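Long-range contacts in methyltransferase-like protein (Saccharopolyspora spinosa, PDB 4PNE), which catalyses a [4+2] cycloaddition in spinosyn biosynthesis, on a fold of the S-adenosylmethionine-dependent methyltransferase type that holds S-adenosyl-L-homocysteine in the crystal: residues D150-L154 with R178-I183; V94-V99 with A160-A166; L170-P176 with L218-L222. One frame throughout, in Å; residues are numbered along the deposited sequence.

Contact 1 of 3, residues D150-L154 with R178-I183. With SAH (S-adenosyl-L-homocysteine), chain C.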
loop_
_atom_site.group_PDB
_atom_site.type_symbol
_atom_site.label_atom_id
_atom_site.label_comp_id
_atom_site.label_asym_id
_atom_site.label_seq_id
_atom_site.Cartn_x
_atom_site.Cartn_y
_atom_site.Cartn_z
ATOM N N ASP A 150 3.393 -11.460 -8.656
ATOM C CA ASP A 150 4.115 -11.470 -7.392
ATOM C C ASP A 150 5.336 -10.551 -7.464
ATOM O O ASP A 150 6.230 -10.771 -8.259
ATOM C CB ASP A 150 4.555 -12.908 -7.073
ATOM C CG ASP A 150 5.125 -13.067 -5.667
ATOM O OD1 ASP A 150 5.578 -12.088 -5.037
ATOM O OD2 ASP A 150 5.128 -14.224 -5.202
ATOM N N ALA A 151 5.396 -9.548 -6.605
ATOM C CA ALA A 151 6.461 -8.563 -6.639
ATOM C C ALA A 151 7.812 -9.167 -6.309
ATOM O O ALA A 151 8.826 -8.564 -6.614
ATOM C CB ALA A 151 6.137 -7.406 -5.672
ATOM N N MET A 152 7.833 -10.352 -5.707
ATOM C CA MET A 152 9.107 -10.989 -5.392
ATOM C C MET A 152 9.701 -11.640 -6.637
ATOM O O MET A 152 10.862 -12.094 -6.612
ATOM C CB MET A 152 8.938 -11.997 -4.261
ATOM C CG MET A 152 8.736 -11.285 -2.929
ATOM S SD MET A 152 8.412 -12.339 -1.522
ATOM C CE MET A 152 6.696 -12.750 -1.830
ATOM N N SER A 153 8.921 -11.661 -7.725
ATOM C CA SER A 153 9.406 -12.162 -9.012
ATOM C C SER A 153 8.720 -11.481 -10.187
ATOM O O SER A 153 7.762 -11.992 -10.744
ATOM C CB SER A 153 9.193 -13.663 -9.112
ATOM O OG SER A 153 9.804 -14.126 -10.301
ATOM N N LEU A 154 9.270 -10.361 -10.616
ATOM C CA LEU A 154 8.619 -9.534 -11.609
ATOM C C LEU A 154 8.942 -10.024 -13.008
ATOM O O LEU A 154 10.104 -10.316 -13.291
ATOM C CB LEU A 154 9.068 -8.085 -11.452
ATOM C CG LEU A 154 8.680 -7.407 -10.140
ATOM C CD1 LEU A 154 9.302 -6.000 -10.132
ATOM C CD2 LEU A 154 7.190 -7.330 -9.970
ATOM N N ARG A 178 13.623 -9.195 -1.134
ATOM C CA ARG A 178 13.590 -9.754 -2.471
ATOM C C ARG A 178 12.757 -8.881 -3.389
ATOM O O ARG A 178 13.158 -8.588 -4.494
ATOM C CB ARG A 178 13.006 -11.156 -2.446
ATOM C CG ARG A 178 12.973 -11.841 -3.778
ATOM C CD ARG A 178 12.448 -13.258 -3.635
ATOM N NE ARG A 178 13.267 -14.055 -2.729
ATOM C CZ ARG A 178 14.374 -14.693 -3.091
ATOM N NH1 ARG A 178 14.811 -14.627 -4.346
ATOM N NH2 ARG A 178 15.052 -15.395 -2.192
ATOM N N ALA A 179 11.592 -8.457 -2.915
ATOM C CA ALA A 179 10.765 -7.543 -3.698
ATOM C C ALA A 179 11.472 -6.196 -3.923
ATOM O O ALA A 179 11.393 -5.583 -4.996
ATOM C CB ALA A 179 9.450 -7.327 -3.016
ATOM N N ILE A 180 12.146 -5.702 -2.897
ATOM C CA ILE A 180 12.845 -4.439 -3.035
ATOM C C ILE A 180 13.936 -4.522 -4.126
ATOM O O ILE A 180 14.073 -3.614 -4.949
ATOM C CB ILE A 180 13.453 -4.021 -1.693
ATOM C CG1 ILE A 180 12.339 -3.544 -0.739
ATOM C CG2 ILE A 180 14.486 -2.914 -1.897
ATOM C CD1 ILE A 180 12.806 -3.386 0.660
ATOM N N ARG A 181 14.704 -5.609 -4.144
ATOM C CA ARG A 181 15.703 -5.797 -5.186
ATOM C C ARG A 181 15.051 -5.911 -6.581
ATOM O O ARG A 181 15.621 -5.441 -7.559
ATOM C CB ARG A 181 16.562 -7.026 -4.891
ATOM C CG ARG A 181 17.417 -6.829 -3.668
ATOM C CD ARG A 181 18.489 -7.894 -3.515
ATOM N NE ARG A 181 17.913 -9.222 -3.354
ATOM C CZ ARG A 181 17.560 -9.774 -2.191
ATOM N NH1 ARG A 181 17.693 -9.115 -1.048
ATOM N NH2 ARG A 181 17.042 -10.995 -2.181
ATOM N N GLU A 182 13.870 -6.504 -6.673
ATOM C CA GLU A 182 13.198 -6.605 -7.963
ATOM C C GLU A 182 12.740 -5.240 -8.460
ATOM O O GLU A 182 12.849 -4.909 -9.653
ATOM C CB GLU A 182 12.001 -7.542 -7.846
ATOM C CG GLU A 182 12.367 -8.997 -7.993
ATOM C CD GLU A 182 12.849 -9.323 -9.403
ATOM O OE1 GLU A 182 14.074 -9.209 -9.689
ATOM O OE2 GLU A 182 11.979 -9.660 -10.240
ATOM N N ILE A 183 12.217 -4.442 -7.542
ATOM C CA ILE A 183 11.800 -3.097 -7.916
ATOM C C ILE A 183 13.008 -2.310 -8.425
ATOM O O ILE A 183 12.924 -1.605 -9.445
ATOM C CB ILE A 183 11.102 -2.336 -6.746
ATOM C CG1 ILE A 183 9.790 -3.014 -6.384
ATOM C CG2 ILE A 183 10.814 -0.905 -7.159
ATOM C CD1 ILE A 183 9.217 -2.588 -5.071
HETATM N N SAH C . -1.426 0.093 -2.675
HETATM C CA SAH C . -2.851 -0.206 -2.501
HETATM C CB SAH C . -3.134 -1.469 -1.693
HETATM C CG SAH C . -2.364 -1.698 -0.416
HETATM S SD SAH C . -2.989 -3.142 0.456
HETATM C C SAH C . -3.532 0.978 -1.870
HETATM O O SAH C . -4.747 1.063 -1.909
HETATM O OXT SAH C . -2.849 1.892 -1.402
HETATM C "C5'" SAH C . -1.608 -4.255 0.087
HETATM C "C4'" SAH C . -1.559 -4.716 -1.363
HETATM O "O4'" SAH C . -0.331 -5.390 -1.606
HETATM C "C3'" SAH C . -2.648 -5.705 -1.741
HETATM O "O3'" SAH C . -3.160 -5.261 -2.984
HETATM C "C2'" SAH C . -1.914 -7.031 -1.853
HETATM O "O2'" SAH C . -2.488 -8.017 -2.710
HETATM C "C1'" SAH C . -0.546 -6.562 -2.347
HETATM N N9 SAH C . 0.510 -7.571 -2.142
HETATM C C8 SAH C . 0.843 -8.286 -1.038
HETATM N N7 SAH C . 1.855 -9.133 -1.331
HETATM C C5 SAH C . 2.159 -8.967 -2.634
HETATM C C6 SAH C . 3.079 -9.567 -3.468
HETATM N N6 SAH C . 3.913 -10.498 -3.028
HETATM N N1 SAH C . 3.162 -9.166 -4.753
HETATM C C2 SAH C . 2.328 -8.188 -5.253
HETATM N N3 SAH C . 1.381 -7.621 -4.449
HETATM C C4 SAH C . 1.325 -7.990 -3.150
#
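E182 reaches from helix 176-186 to L154 and so ties the helix to the loop that, in this Rossmann-like methyltransferase fold, follows strand 144-148 and receives the adenine of the bound S-adenosyl-L-homocysteine. Its CB rests on the carbonyl oxygen of A151 and beside CD1 of L154. CG lies 3.7 Å from the O of M152; the chain then bends (chi2 -67°), which turns the carboxylate back along the loop toward L154. There OE2 accepts the backbone N-H of L154 at 2.8 Å, through the lone pair pointing away from the other oxygen, and also lies against L154 CB. OE1 forms a salt bridge with R185, so a glutamate suits this place: one oxygen holds the loop, the other a neighbouring charge. L154 CD1 in turn runs back along E182 CB, while OE2 runs forward to L154 N.

One turn earlier on the helix the packing is apolar. CG of M152 sits 4.0 Å from CB of A179, while M152 CB meets CD of R178, whose aliphatic part lies along the loop and whose NH2 goes on to E175. A small residue at A179 lets the helix approach closely: its CA is 4.2 Å from that of M152.

The other side of the loop serves the ligand. D150 begins a type I turn and an Asx turn: its OD1 accepts the backbone N-H of M152 at 2.9 Å, met from above the carboxylate plane. With its OD2 bonded to S36, the carboxylate is held from several directions. The same OD1 accepts from N6 of S-adenosyl-L-homocysteine, and the backbone N of A151 donates to adenine N1 at 2.9 Å, nearly straight at 172°.

Contact 2 of 3, residues V94-V99 with A160-A166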
loop_
_atom_site.group_PDB
_atom_site.type_symbol
_atom_site.label_atom_id
_atom_site.label_comp_id
_atom_site.label_asym_id
_atom_site.label_seq_id
_atom_site.Cartn_x
_atom_site.Cartn_y
_atom_site.Cartn_z
ATOM N N VAL A 94 5.435 8.904 -18.576
ATOM C CA VAL A 94 6.262 7.932 -17.861
ATOM C C VAL A 94 5.474 6.651 -17.630
ATOM O O VAL A 94 4.240 6.629 -17.785
ATOM C CB VAL A 94 6.732 8.482 -16.513
ATOM C CG1 VAL A 94 7.633 9.706 -16.692
ATOM C CG2 VAL A 94 5.557 8.854 -15.634
ATOM N N ARG A 95 6.203 5.586 -17.301
ATOM C CA ARG A 95 5.637 4.292 -16.979
ATOM C C ARG A 95 5.901 4.057 -15.503
ATOM O O ARG A 95 7.031 4.212 -15.057
ATOM C CB ARG A 95 6.243 3.163 -17.834
ATOM C CG ARG A 95 5.382 1.915 -17.839
ATOM C CD ARG A 95 5.998 0.770 -18.611
ATOM N NE ARG A 95 5.240 -0.445 -18.362
ATOM C CZ ARG A 95 5.676 -1.671 -18.647
ATOM N NH1 ARG A 95 4.918 -2.721 -18.362
ATOM N NH2 ARG A 95 6.870 -1.840 -19.208
ATOM N N LEU A 96 4.858 3.704 -14.759
ATOM C CA LEU A 96 4.902 3.545 -13.317
ATOM C C LEU A 96 4.425 2.143 -12.906
ATOM O O LEU A 96 3.381 1.694 -13.402
ATOM C CB LEU A 96 4.033 4.623 -12.659
ATOM C CG LEU A 96 4.148 4.733 -11.148
ATOM C CD1 LEU A 96 4.096 6.185 -10.720
ATOM C CD2 LEU A 96 3.041 3.948 -10.532
ATOM N N LEU A 97 5.176 1.448 -12.050
ATOM C CA LEU A 97 4.750 0.164 -11.493
ATOM C C LEU A 97 4.137 0.378 -10.107
ATOM O O LEU A 97 4.824 0.842 -9.201
ATOM C CB LEU A 97 5.935 -0.799 -11.399
ATOM C CG LEU A 97 5.699 -2.205 -10.857
ATOM C CD1 LEU A 97 4.829 -2.982 -11.790
ATOM C CD2 LEU A 97 7.027 -2.890 -10.586
ATOM N N ASP A 98 2.865 0.045 -9.960
ATOM C CA ASP A 98 2.135 0.123 -8.698
ATOM C C ASP A 98 2.198 -1.269 -8.024
ATOM O O ASP A 98 1.474 -2.194 -8.374
ATOM C CB ASP A 98 0.689 0.629 -9.007
ATOM C CG ASP A 98 -0.166 0.829 -7.766
ATOM O OD1 ASP A 98 0.358 0.738 -6.651
ATOM O OD2 ASP A 98 -1.386 1.070 -7.943
ATOM N N VAL A 99 3.118 -1.412 -7.089
ATOM C CA VAL A 99 3.469 -2.685 -6.485
ATOM C C VAL A 99 2.503 -2.963 -5.343
ATOM O O VAL A 99 2.565 -2.312 -4.313
ATOM C CB VAL A 99 4.883 -2.679 -5.960
ATOM C CG1 VAL A 99 5.197 -4.037 -5.292
ATOM C CG2 VAL A 99 5.846 -2.401 -7.081
ATOM N N ALA A 160 12.775 -0.962 -16.966
ATOM C CA ALA A 160 11.487 -0.830 -17.668
ATOM C C ALA A 160 10.634 0.351 -17.208
ATOM O O ALA A 160 9.830 0.880 -17.979
ATOM C CB ALA A 160 10.695 -2.090 -17.497
ATOM N N PHE A 161 10.775 0.753 -15.946
ATOM C CA PHE A 161 9.851 1.727 -15.353
ATOM C C PHE A 161 10.539 3.003 -14.904
ATOM O O PHE A 161 11.620 2.959 -14.328
ATOM C CB PHE A 161 9.132 1.123 -14.142
ATOM C CG PHE A 161 8.247 -0.009 -14.488
ATOM C CD1 PHE A 161 6.972 0.220 -14.883
ATOM C CD2 PHE A 161 8.704 -1.293 -14.395
ATOM C CE1 PHE A 161 6.145 -0.812 -15.209
ATOM C CE2 PHE A 161 7.891 -2.359 -14.736
ATOM C CZ PHE A 161 6.611 -2.119 -15.141
ATOM N N ASP A 162 9.891 4.144 -15.113
ATOM C CA ASP A 162 10.384 5.422 -14.639
ATOM C C ASP A 162 10.172 5.618 -13.134
ATOM O O ASP A 162 10.904 6.363 -12.483
ATOM C CB ASP A 162 9.696 6.570 -15.383
ATOM C CG ASP A 162 9.901 6.496 -16.891
ATOM O OD1 ASP A 162 11.006 6.828 -17.357
ATOM O OD2 ASP A 162 8.984 6.091 -17.638
ATOM N N ALA A 163 9.151 4.963 -12.592
ATOM C CA ALA A 163 8.786 5.135 -11.203
ATOM C C ALA A 163 8.035 3.931 -10.706
ATOM O O ALA A 163 7.576 3.087 -11.496
ATOM C CB ALA A 163 7.945 6.369 -11.017
ATOM N N ALA A 164 7.898 3.874 -9.394
ATOM C CA ALA A 164 7.145 2.842 -8.732
ATOM C C ALA A 164 6.530 3.348 -7.450
ATOM O O ALA A 164 7.076 4.246 -6.820
ATOM C CB ALA A 164 8.049 1.678 -8.432
ATOM N N TRP A 165 5.424 2.728 -7.048
ATOM C CA TRP A 165 4.821 2.893 -5.730
ATOM C C TRP A 165 4.874 1.566 -4.954
ATOM O O TRP A 165 4.669 0.510 -5.521
ATOM C CB TRP A 165 3.367 3.301 -5.813
ATOM C CG TRP A 165 3.069 4.555 -6.479
ATOM C CD1 TRP A 165 3.922 5.606 -6.668
ATOM C CD2 TRP A 165 1.833 4.919 -7.097
ATOM N NE1 TRP A 165 3.269 6.624 -7.319
ATOM C CE2 TRP A 165 1.987 6.219 -7.594
ATOM C CE3 TRP A 165 0.588 4.283 -7.233
ATOM C CZ2 TRP A 165 0.974 6.876 -8.272
ATOM C CZ3 TRP A 165 -0.424 4.946 -7.875
ATOM C CH2 TRP A 165 -0.238 6.224 -8.386
ATOM N N ALA A 166 5.025 1.641 -3.629
ATOM C CA ALA A 166 4.673 0.525 -2.761
ATOM C C ALA A 166 3.985 1.149 -1.565
ATOM O O ALA A 166 4.637 1.485 -0.576
ATOM C CB ALA A 166 5.878 -0.304 -2.349
HETATM O O HOH W 1 8.680 -0.163 -20.238
#
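L97 and F161 meet with CB of the leucine over the centre of the phenyl ring, 3.7 Å from its centroid, a CH-pi contact. R95 reaches the same ring obliquely: its chain, fully extended from CG to NE, runs past CD1 and CE1, and NE comes to 3.3 Å from F161 CE1. The guanidinium and ring planes are 43° apart, so the two groups do not stack flat. Arginine has the length needed here: its methylenes run along the CD1-CE1 side of the ring, CE1 lies over one face of the guanidinium, and NH2, through a water, reaches the carbonyl oxygen of A160.

Among the residues turned to the other face of the sheet, L96 lays CD2 over the five-membered ring of W165, 3.9 Å from its centroid, and sets CD1 against NE1 and the CB of A163. The carboxylate of D98 approaches the same indole at CE3, its plane 72° from the ring. T88 takes the W165 NE1 hydrogen, and V110 of helix 105-113 also packs on this tryptophan.

What positions L96, L97, D98 and W165 is the parallel pairing of strands 95-99 and 161-167, neighbours at the centre of the Rossmann-like sheet. L97 N donates to A163 O at 3.0 Å, W165 N to L97 O, and V99 N to W165 O. The short side chain of A164 lets I183 of helix 176-186 pack over it, and V99 puts its CB 3.2 Å from the O of W165.

R95 is fixed differently, because the chain turns a corner at D162. Its OD2 accepts the backbone N-H of R95 at 2.8 Å through its anti lone pair, and its own N returns a bond to R95 O; A163 N adds a weak one. Further out, V94, L96 and D98 bond through their backbones to strand 117-122, and V186 packs on both L97 and F161.

Contact 3 of 3, residues L170-P176 with L218-L222. With SAH (S-adenosyl-L-homocysteine), chain C.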
loop_
_atom_site.group_PDB
_atom_site.type_symbol
_atom_site.label_atom_id
_atom_site.label_comp_id
_atom_site.label_asym_id
_atom_site.label_seq_id
_atom_site.Cartn_x
_atom_site.Cartn_y
_atom_site.Cartn_z
ATOM N N LEU A 170 4.956 -3.630 0.908
ATOM C CA LEU A 170 6.190 -4.375 1.159
ATOM C C LEU A 170 6.128 -5.213 2.427
ATOM O O LEU A 170 6.660 -6.317 2.474
ATOM C CB LEU A 170 7.387 -3.408 1.243
ATOM C CG LEU A 170 7.758 -2.684 -0.049
ATOM C CD1 LEU A 170 8.880 -1.722 0.179
ATOM C CD2 LEU A 170 8.153 -3.698 -1.106
ATOM N N LEU A 171 5.486 -4.719 3.473
ATOM C CA LEU A 171 5.521 -5.462 4.720
ATOM C C LEU A 171 4.595 -6.682 4.712
ATOM O O LEU A 171 4.692 -7.539 5.575
ATOM C CB LEU A 171 5.198 -4.546 5.895
ATOM C CG LEU A 171 6.286 -3.527 6.239
ATOM C CD1 LEU A 171 5.893 -2.784 7.499
ATOM C CD2 LEU A 171 7.653 -4.176 6.470
ATOM N N GLU A 172 3.762 -6.800 3.690
ATOM C CA GLU A 172 2.930 -7.996 3.520
ATOM C C GLU A 172 3.651 -9.148 2.862
ATOM O O GLU A 172 3.119 -10.245 2.771
ATOM C CB GLU A 172 1.701 -7.672 2.683
ATOM C CG GLU A 172 0.785 -6.754 3.407
ATOM C CD GLU A 172 -0.535 -6.554 2.712
ATOM O OE1 GLU A 172 -0.703 -6.971 1.545
ATOM O OE2 GLU A 172 -1.407 -5.994 3.367
ATOM N N MET A 173 4.844 -8.902 2.364
ATOM C CA MET A 173 5.525 -9.902 1.577
ATOM C C MET A 173 6.368 -10.820 2.432
ATOM O O MET A 173 6.922 -10.375 3.423
ATOM C CB MET A 173 6.363 -9.210 0.530
ATOM C CG MET A 173 5.503 -8.259 -0.259
ATOM S SD MET A 173 6.396 -7.538 -1.604
ATOM C CE MET A 173 5.140 -6.442 -2.280
ATOM N N SER A 174 6.485 -12.090 2.046
ATOM C CA SER A 174 7.228 -13.034 2.875
ATOM C C SER A 174 8.692 -12.628 2.919
ATOM O O SER A 174 9.329 -12.732 3.953
ATOM C CB SER A 174 7.066 -14.471 2.370
ATOM O OG SER A 174 7.527 -14.636 1.044
ATOM N N GLU A 175 9.203 -12.125 1.802
ATOM C CA GLU A 175 10.604 -11.716 1.687
ATOM C C GLU A 175 10.679 -10.317 1.077
ATOM O O GLU A 175 10.866 -10.176 -0.136
ATOM C CB GLU A 175 11.383 -12.711 0.828
ATOM C CG GLU A 175 11.514 -14.092 1.439
ATOM C CD GLU A 175 12.166 -15.085 0.490
ATOM O OE1 GLU A 175 13.388 -14.971 0.253
ATOM O OE2 GLU A 175 11.452 -15.974 -0.029
ATOM N N PRO A 176 10.501 -9.282 1.915
ATOM C CA PRO A 176 10.423 -7.913 1.381
ATOM C C PRO A 176 11.706 -7.496 0.696
ATOM O O PRO A 176 11.659 -6.697 -0.221
ATOM C CB PRO A 176 10.193 -7.047 2.614
ATOM C CG PRO A 176 9.717 -7.952 3.674
ATOM C CD PRO A 176 10.178 -9.351 3.349
ATOM N N LEU A 218 -0.178 -7.553 10.424
ATOM C CA LEU A 218 0.930 -6.852 9.779
ATOM C C LEU A 218 2.257 -7.018 10.555
ATOM O O LEU A 218 2.318 -6.798 11.768
ATOM C CB LEU A 218 0.585 -5.375 9.628
ATOM C CG LEU A 218 1.624 -4.503 8.936
ATOM C CD1 LEU A 218 1.730 -4.848 7.469
ATOM C CD2 LEU A 218 1.326 -3.035 9.173
ATOM N N ARG A 219 3.305 -7.388 9.825
ATOM C CA ARG A 219 4.685 -7.412 10.333
ATOM C C ARG A 219 5.026 -6.068 11.028
ATOM O O ARG A 219 4.711 -5.012 10.511
ATOM C CB ARG A 219 5.637 -7.693 9.163
ATOM C CG ARG A 219 7.091 -7.616 9.485
ATOM C CD ARG A 219 7.912 -7.722 8.206
ATOM N NE ARG A 219 8.138 -9.110 7.781
ATOM C CZ ARG A 219 7.795 -9.619 6.595
ATOM N NH1 ARG A 219 7.141 -8.884 5.712
ATOM N NH2 ARG A 219 8.074 -10.885 6.302
ATOM N N ILE A 220 5.620 -6.121 12.216
ATOM C CA ILE A 220 6.063 -4.917 12.916
ATOM C C ILE A 220 7.452 -4.539 12.407
ATOM O O ILE A 220 8.374 -5.360 12.374
ATOM C CB ILE A 220 6.101 -5.110 14.453
ATOM C CG1 ILE A 220 4.746 -5.620 14.960
ATOM C CG2 ILE A 220 6.539 -3.817 15.180
ATOM C CD1 ILE A 220 4.581 -5.552 16.453
ATOM N N CYS A 221 7.596 -3.285 12.012
ATOM C CA CYS A 221 8.840 -2.801 11.468
ATOM C C CYS A 221 9.005 -1.314 11.806
ATOM O O CYS A 221 8.044 -0.536 11.661
ATOM C CB CYS A 221 8.811 -3.044 9.951
ATOM S SG CYS A 221 10.262 -2.634 9.030
ATOM N N LEU A 222 10.209 -0.895 12.165
ATOM C CA LEU A 222 10.529 0.536 12.251
ATOM C C LEU A 222 10.738 1.156 10.859
ATOM O O LEU A 222 11.221 0.492 9.955
ATOM C CB LEU A 222 11.806 0.756 13.063
ATOM C CG LEU A 222 11.789 0.274 14.508
ATOM C CD1 LEU A 222 13.215 0.198 15.044
ATOM C CD2 LEU A 222 10.969 1.213 15.346
HETATM N N SAH C . -1.426 0.093 -2.675
HETATM C CA SAH C . -2.851 -0.206 -2.501
HETATM C CB SAH C . -3.134 -1.469 -1.693
HETATM C CG SAH C . -2.364 -1.698 -0.416
HETATM S SD SAH C . -2.989 -3.142 0.456
HETATM C C SAH C . -3.532 0.978 -1.870
HETATM O O SAH C . -4.747 1.063 -1.909
HETATM O OXT SAH C . -2.849 1.892 -1.402
HETATM C "C5'" SAH C . -1.608 -4.255 0.087
HETATM C "C4'" SAH C . -1.559 -4.716 -1.363
HETATM O "O4'" SAH C . -0.331 -5.390 -1.606
HETATM C "C3'" SAH C . -2.648 -5.705 -1.741
HETATM O "O3'" SAH C . -3.160 -5.261 -2.984
HETATM C "C2'" SAH C . -1.914 -7.031 -1.853
HETATM O "O2'" SAH C . -2.488 -8.017 -2.710
HETATM C "C1'" SAH C . -0.546 -6.562 -2.347
HETATM N N9 SAH C . 0.510 -7.571 -2.142
HETATM C C8 SAH C . 0.843 -8.286 -1.038
HETATM N N7 SAH C . 1.855 -9.133 -1.331
HETATM C C5 SAH C . 2.159 -8.967 -2.634
HETATM C C6 SAH C . 3.079 -9.567 -3.468
HETATM N N6 SAH C . 3.913 -10.498 -3.028
HETATM N N1 SAH C . 3.162 -9.166 -4.753
HETATM C C2 SAH C . 2.328 -8.188 -5.253
HETATM N N3 SAH C . 1.381 -7.621 -4.449
HETATM C C4 SAH C . 1.325 -7.990 -3.150
HETATM O O HOH W 2 2.877 -8.674 7.237
#
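P176 lays its pyrrolidine CG over one face of the R219 guanidinium, 3.4 Å from NH1. At the edge of that group, near its plane, stands the carbonyl oxygen of M173, which NH1 grips at 2.7 Å. NH2 adds weak bonds to the same oxygen and to S174 O. A bend at chi3 (-84°) brings the guanidinium round to these carbonyls. The value of an arginine here is that several N-H groups on one flat head can serve a turn whose M173 and S174 carbonyls converge on it.

L171 leans on the stem of the same arginine, its CD2 4.0 Å from R219 CD. Its CB meets L218 CD1, and its CD1 meets C221 CB at 3.8 Å, an apolar patch beside the polar one. A water bridges L171 O and the backbone N of R219.

On the other side of the loop, E172 sets OE1 3.2 Å from C5' of S-adenosyl-L-homocysteine, its OE2 bonded to Y43, while M173 carries CE to 3.9 Å from adenine C6. Loop 170-176, following strand 161-167, thus forms part of the S-adenosyl-L-homocysteine pocket at the C-terminal ends of the parallel strands of a Rossmann-like methyltransferase fold.

How the contacts relate
Contacts 2 and 3 are buried, the first in the middle of the sheet, the second between two loops; contact 1 is partly buried. Contact 2 rests mainly on strand-to-strand backbone bonds, with D162 making a side-chain bond at its start and rings and aliphatic chains on both faces; in contacts 1 and 3 the polar link across is a charged side chain, glutamate or arginine, reaching the backbone of an irregular loop. Strand 161-167, loop 170-176 and helix 176-186 follow one another and supply one side of contacts 2, 3 and 1. Around A151 all three meet: its CB touches V99 CG1 at 3.5 Å and M173 CE at 3.7 Å. Contacts 1 and 3 both touch the ligand.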